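Long-range contact in uncharacterized protein (Parabacteroides merdae ATCC 43184, PDB 5BMT), which is of unknown function but combines an immunoglobulin-like fold with a probable OB-type domain, as in a family of lipoproteins: residues Leu111-Pro124 with Asp179-Met191. Residues are numbered along the deposited sequence; the frame is centred on the assembly and turned at random.
Sequences LLFSNNYKRIVVIP and DPIAVEGGTLYSM. With SO4 (sulfate ion), chain D.
Ile120 and Val183 face each other as a hydrogen-bonded pair where the antiparallel strands 118-124 and 181-184 join in a beta-sheet of this immunoglobulin-like protein, just before helix 186-198 begins. Beta-branched residues suit this extended backbone: Val122 and Ile181, the next hydrogen-bonded pair, lie side by side, and their CG1 atoms are pressed to 3.3 Å. Each CG1 sits between its own backbone N and carbonyl carbon (chi1 51° and 62°), which turns the two branches onto one another on the face packed against Leu161 and Met139.

Beyond Glu184 the chain leaves the strand. Gly185 suits this place because a CB would run into Leu111 CD1, and its N donates to Lys118 O at 3.0 Å. Arg119 NH1 grips the same oxygen from the opposite face of the carbonyl. The Arg119 side chain curls round and also brings NH1 to Glu184 OE1 at 2.8 Å, a salt bridge entering from above the carboxylate plane, while NE bonds to Gly48 O. Glu184 folds back in turn, and its OE2 accepts from Gly186 N at 2.9 Å, capping the start of the helix. An alanine in place of Glu184 would probably leave Arg119 NH1 without its charged mate and Gly186 N without its cap.

One turn into the helix, Tyr189 offers a broad face to the long aliphatic chain of Lys118. Phe113 brings its CE2 to 3.6 Å from Tyr189 CE1 with the ring planes nearly perpendicular, and the phenol OH is held by Glu236. Lys118 CE lies over the centre of the Tyr189 ring, and the bend at chi4 carries NZ to an off-centre cation-pi position, 4.3 Å from the Tyr189 centroid, where a water links it to Gly186 O and a sulfate oxygen.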
loop_
_atom_site.group_PDB
_atom_site.type_symbol
_atom_site.label_atom_id
_atom_site.label_comp_id
_atom_site.label_asym_id
_atom_site.label_seq_id
_atom_site.Cartn_x
_atom_site.Cartn_y
_atom_site.Cartn_z
ATOM N N LEU A 111 2.519 3.538 3.837
ATOM C CA LEU A 111 2.054 4.699 3.105
ATOM C C LEU A 111 3.167 5.173 2.192
ATOM O O LEU A 111 4.281 5.471 2.664
ATOM C CB LEU A 111 1.616 5.825 4.065
ATOM C CG LEU A 111 1.018 7.078 3.362
ATOM C CD1 LEU A 111 -0.297 6.739 2.658
ATOM C CD2 LEU A 111 0.755 8.202 4.380
ATOM N N LEU A 112 2.857 5.246 0.899
ATOM C CA LEU A 112 3.785 5.756 -0.119
ATOM C C LEU A 112 3.403 7.166 -0.511
ATOM O O LEU A 112 2.205 7.483 -0.618
ATOM C CB LEU A 112 3.740 4.880 -1.370
ATOM C CG LEU A 112 4.643 3.617 -1.340
ATOM C CD1 LEU A 112 4.117 2.576 -0.324
ATOM C CD2 LEU A 112 4.732 2.994 -2.750
ATOM N N PHE A 113 4.427 7.980 -0.795
ATOM C CA PHE A 113 4.271 9.375 -1.220
ATOM C C PHE A 113 4.829 9.614 -2.600
ATOM O O PHE A 113 5.865 9.059 -2.940
ATOM C CB PHE A 113 5.058 10.296 -0.241
ATOM C CG PHE A 113 4.576 10.278 1.185
ATOM C CD1 PHE A 113 4.869 9.208 2.029
ATOM C CD2 PHE A 113 3.813 11.322 1.681
ATOM C CE1 PHE A 113 4.376 9.180 3.347
ATOM C CE2 PHE A 113 3.374 11.323 3.013
ATOM C CZ PHE A 113 3.644 10.250 3.831
ATOM N N SER A 114 4.198 10.498 -3.373
ATOM C CA SER A 114 4.750 10.932 -4.652
ATOM C C SER A 114 4.566 12.440 -4.722
ATOM O O SER A 114 4.105 13.060 -3.756
ATOM C CB SER A 114 4.098 10.208 -5.829
ATOM O OG SER A 114 2.747 10.597 -6.038
ATOM N N ASN A 115 4.829 13.032 -5.872
ATOM C CA ASN A 115 4.671 14.467 -5.967
ATOM C C ASN A 115 3.217 14.884 -5.718
ATOM O O ASN A 115 2.974 15.855 -4.996
ATOM C CB ASN A 115 5.127 14.876 -7.374
ATOM C CG ASN A 115 5.193 16.362 -7.578
ATOM O OD1 ASN A 115 5.438 17.116 -6.630
ATOM N ND2 ASN A 115 4.932 16.803 -8.800
ATOM N N ASN A 116 2.246 14.140 -6.294
ATOM C CA ASN A 116 0.836 14.522 -6.268
ATOM C C ASN A 116 -0.092 13.556 -5.545
ATOM O O ASN A 116 -1.282 13.866 -5.412
ATOM C CB ASN A 116 0.325 14.647 -7.708
ATOM C CG ASN A 116 1.063 15.725 -8.466
ATOM O OD1 ASN A 116 0.984 16.902 -8.100
ATOM N ND2 ASN A 116 1.875 15.315 -9.463
ATOM N N TYR A 117 0.397 12.380 -5.159
ATOM C CA TYR A 117 -0.466 11.362 -4.586
ATOM C C TYR A 117 0.094 10.723 -3.353
ATOM O O TYR A 117 1.313 10.729 -3.117
ATOM C CB TYR A 117 -0.639 10.221 -5.615
ATOM C CG TYR A 117 -1.317 10.617 -6.898
ATOM C CD1 TYR A 117 -2.703 10.671 -6.986
ATOM C CD2 TYR A 117 -0.573 10.917 -8.037
ATOM C CE1 TYR A 117 -3.340 11.014 -8.179
ATOM C CE2 TYR A 117 -1.194 11.296 -9.221
ATOM C CZ TYR A 117 -2.577 11.327 -9.293
ATOM O OH TYR A 117 -3.213 11.695 -10.459
ATOM N N LYS A 118 -0.821 10.126 -2.569
ATOM C CA LYS A 118 -0.454 9.246 -1.444
ATOM C C LYS A 118 -1.253 7.973 -1.587
ATOM O O LYS A 118 -2.467 8.043 -1.859
ATOM C CB LYS A 118 -0.703 9.897 -0.070
ATOM C CG LYS A 118 0.102 11.195 0.098
ATOM C CD LYS A 118 -0.049 11.778 1.485
ATOM C CE LYS A 118 0.659 13.129 1.581
ATOM N NZ LYS A 118 -0.120 14.216 0.918
ATOM N N ARG A 119 -0.599 6.818 -1.416
ATOM C CA ARG A 119 -1.309 5.534 -1.455
ATOM C C ARG A 119 -0.809 4.635 -0.385
ATOM O O ARG A 119 0.404 4.547 -0.170
ATOM C CB ARG A 119 -1.151 4.791 -2.801
ATOM C CG ARG A 119 -2.107 5.248 -3.916
ATOM C CD ARG A 119 -1.499 6.363 -4.735
ATOM N NE ARG A 119 -2.438 6.724 -5.808
ATOM C CZ ARG A 119 -3.530 7.469 -5.663
ATOM N NH1 ARG A 119 -3.824 8.014 -4.480
ATOM N NH2 ARG A 119 -4.335 7.689 -6.702
ATOM N N ILE A 120 -1.726 3.906 0.261
ATOM C CA ILE A 120 -1.295 2.831 1.145
ATOM C C ILE A 120 -1.146 1.590 0.267
ATOM O O ILE A 120 -2.094 1.220 -0.440
ATOM C CB ILE A 120 -2.308 2.566 2.273
ATOM C CG1 ILE A 120 -2.535 3.820 3.097
ATOM C CG2 ILE A 120 -1.826 1.402 3.167
ATOM C CD1 ILE A 120 -3.823 3.713 3.971
ATOM N N VAL A 121 0.017 0.977 0.259
ATOM C CA VAL A 121 0.159 -0.321 -0.395
ATOM C C VAL A 121 -0.039 -1.336 0.710
ATOM O O VAL A 121 0.633 -1.240 1.755
ATOM C CB VAL A 121 1.520 -0.519 -1.108
ATOM C CG1 VAL A 121 1.737 -1.976 -1.547
ATOM C CG2 VAL A 121 1.630 0.419 -2.306
ATOM N N VAL A 122 -0.966 -2.277 0.504
ATOM C CA VAL A 122 -1.206 -3.285 1.532
ATOM C C VAL A 122 -1.100 -4.648 0.881
ATOM O O VAL A 122 -1.453 -4.805 -0.292
ATOM C CB VAL A 122 -2.529 -3.056 2.310
ATOM C CG1 VAL A 122 -3.702 -2.880 1.406
ATOM C CG2 VAL A 122 -2.796 -4.145 3.344
ATOM N N ILE A 123 -0.542 -5.608 1.614
ATOM C CA ILE A 123 -0.338 -6.939 1.066
ATOM C C ILE A 123 -1.179 -7.981 1.836
ATOM O O ILE A 123 -0.675 -8.673 2.727
ATOM C CB ILE A 123 1.157 -7.310 1.029
ATOM C CG1 ILE A 123 2.000 -6.185 0.339
ATOM C CG2 ILE A 123 1.316 -8.653 0.278
ATOM C CD1 ILE A 123 3.506 -6.478 0.315
ATOM N N PRO A 124 -2.474 -8.098 1.515
ATOM C CA PRO A 124 -3.275 -9.167 2.135
ATOM C C PRO A 124 -2.679 -10.504 1.738
ATOM O O PRO A 124 -2.267 -10.696 0.565
ATOM C CB PRO A 124 -4.674 -8.981 1.548
ATOM C CG PRO A 124 -4.499 -8.146 0.329
ATOM C CD PRO A 124 -3.250 -7.334 0.513
ATOM N N ASP A 179 -1.606 -10.744 -2.335
ATOM C CA ASP A 179 -2.347 -9.955 -3.331
ATOM C C ASP A 179 -2.173 -8.456 -3.064
ATOM O O ASP A 179 -3.095 -7.792 -2.572
ATOM C CB ASP A 179 -3.837 -10.331 -3.297
ATOM C CG ASP A 179 -4.693 -9.794 -4.444
ATOM O OD1 ASP A 179 -4.117 -9.348 -5.470
ATOM O OD2 ASP A 179 -5.944 -9.866 -4.344
ATOM N N PRO A 180 -1.015 -7.893 -3.440
ATOM C CA PRO A 180 -0.778 -6.469 -3.182
ATOM C C PRO A 180 -1.826 -5.581 -3.849
ATOM O O PRO A 180 -2.162 -5.775 -5.026
ATOM C CB PRO A 180 0.620 -6.222 -3.760
ATOM C CG PRO A 180 1.253 -7.588 -3.862
ATOM C CD PRO A 180 0.153 -8.570 -4.044
ATOM N N ILE A 181 -2.345 -4.622 -3.085
ATOM C CA ILE A 181 -3.348 -3.658 -3.569
ATOM C C ILE A 181 -2.961 -2.244 -3.132
ATOM O O ILE A 181 -2.123 -2.075 -2.243
ATOM C CB ILE A 181 -4.789 -4.004 -3.076
ATOM C CG1 ILE A 181 -4.833 -3.947 -1.538
ATOM C CG2 ILE A 181 -5.241 -5.363 -3.620
ATOM C CD1 ILE A 181 -6.260 -4.103 -0.904
ATOM N N ALA A 182 -3.588 -1.236 -3.770
ATOM C CA ALA A 182 -3.329 0.156 -3.455
ATOM C C ALA A 182 -4.597 0.787 -2.918
ATOM O O ALA A 182 -5.645 0.643 -3.543
ATOM C CB ALA A 182 -2.881 0.873 -4.715
ATOM N N VAL A 183 -4.504 1.497 -1.819
ATOM C CA VAL A 183 -5.651 2.166 -1.190
ATOM C C VAL A 183 -5.379 3.664 -1.183
ATOM O O VAL A 183 -4.258 4.095 -0.874
ATOM C CB VAL A 183 -5.851 1.614 0.239
ATOM C CG1 VAL A 183 -6.979 2.359 0.962
ATOM C CG2 VAL A 183 -6.148 0.093 0.209
ATOM N N GLU A 184 -6.395 4.479 -1.501
ATOM C CA GLU A 184 -6.226 5.922 -1.433
ATOM C C GLU A 184 -5.718 6.356 -0.046
ATOM O O GLU A 184 -6.323 5.991 0.962
ATOM C CB GLU A 184 -7.595 6.582 -1.720
ATOM C CG GLU A 184 -7.566 8.095 -1.650
ATOM C CD GLU A 184 -6.537 8.735 -2.569
ATOM O OE1 GLU A 184 -6.537 8.398 -3.778
ATOM O OE2 GLU A 184 -5.705 9.534 -2.076
ATOM N N GLY A 185 -4.644 7.162 -0.008
ATOM C CA GLY A 185 -4.084 7.603 1.265
ATOM C C GLY A 185 -4.171 9.090 1.550
ATOM O O GLY A 185 -3.779 9.522 2.638
ATOM N N GLY A 186 -4.651 9.886 0.581
ATOM C CA GLY A 186 -4.635 11.341 0.728
ATOM C C GLY A 186 -5.485 11.889 1.855
ATOM O O GLY A 186 -5.019 12.735 2.636
ATOM N N THR A 187 -6.759 11.432 1.959
ATOM C CA THR A 187 -7.599 11.996 3.023
ATOM C C THR A 187 -7.213 11.415 4.378
ATOM O O THR A 187 -7.316 12.129 5.384
ATOM C CB THR A 187 -9.078 11.832 2.720
ATOM O OG1 THR A 187 -9.363 10.439 2.634
ATOM C CG2 THR A 187 -9.475 12.554 1.407
ATOM N N LEU A 188 -6.720 10.151 4.414
ATOM C CA LEU A 188 -6.255 9.594 5.680
ATOM C C LEU A 188 -5.083 10.401 6.191
ATOM O O LEU A 188 -5.033 10.757 7.369
ATOM C CB LEU A 188 -5.838 8.129 5.500
ATOM C CG LEU A 188 -5.377 7.454 6.790
ATOM C CD1 LEU A 188 -6.526 7.221 7.728
ATOM C CD2 LEU A 188 -4.674 6.171 6.531
ATOM N N TYR A 189 -4.134 10.715 5.292
ATOM C CA TYR A 189 -2.980 11.498 5.718
ATOM C C TYR A 189 -3.398 12.845 6.289
ATOM O O TYR A 189 -2.918 13.204 7.369
ATOM C CB TYR A 189 -2.054 11.727 4.497
ATOM C CG TYR A 189 -0.862 12.604 4.830
ATOM C CD1 TYR A 189 0.326 12.043 5.304
ATOM C CD2 TYR A 189 -0.925 13.986 4.678
ATOM C CE1 TYR A 189 1.422 12.845 5.628
ATOM C CE2 TYR A 189 0.174 14.794 4.977
ATOM C CZ TYR A 189 1.348 14.213 5.438
ATOM O OH TYR A 189 2.414 15.021 5.772
ATOM N N SER A 190 -4.262 13.593 5.576
ATOM C CA SER A 190 -4.676 14.917 6.032
ATOM C C SER A 190 -5.381 14.832 7.371
ATOM O O SER A 190 -5.111 15.665 8.251
ATOM C CB SER A 190 -5.582 15.588 5.004
ATOM O OG SER A 190 -4.873 15.750 3.787
HETATM N N MSE A 191 -6.249 13.809 7.558
HETATM C CA MSE A 191 -6.978 13.692 8.803
HETATM C C MSE A 191 -6.045 13.338 9.958
HETATM O O MSE A 191 -6.133 13.994 11.008
HETATM C CB MSE A 191 -8.094 12.661 8.671
HETATM C CG MSE A 191 -8.969 12.572 9.915
HETATM SE SE MSE A 191 -10.296 11.191 9.717
HETATM C CE MSE A 191 -9.145 9.734 9.754
HETATM S S SO4 D . -2.284 18.043 3.674
HETATM O O1 SO4 D . -2.496 16.923 2.760
HETATM O O2 SO4 D . -0.847 18.290 3.813
HETATM O O3 SO4 D . -2.940 19.235 3.131
HETATM O O4 SO4 D . -2.852 17.734 4.985
HETATM O O HOH W 1 -3.595 11.100 -3.021
HETATM O O HOH W 2 -2.951 14.454 1.636
HETATM O O HOH W 3 -6.383 9.782 -6.305
#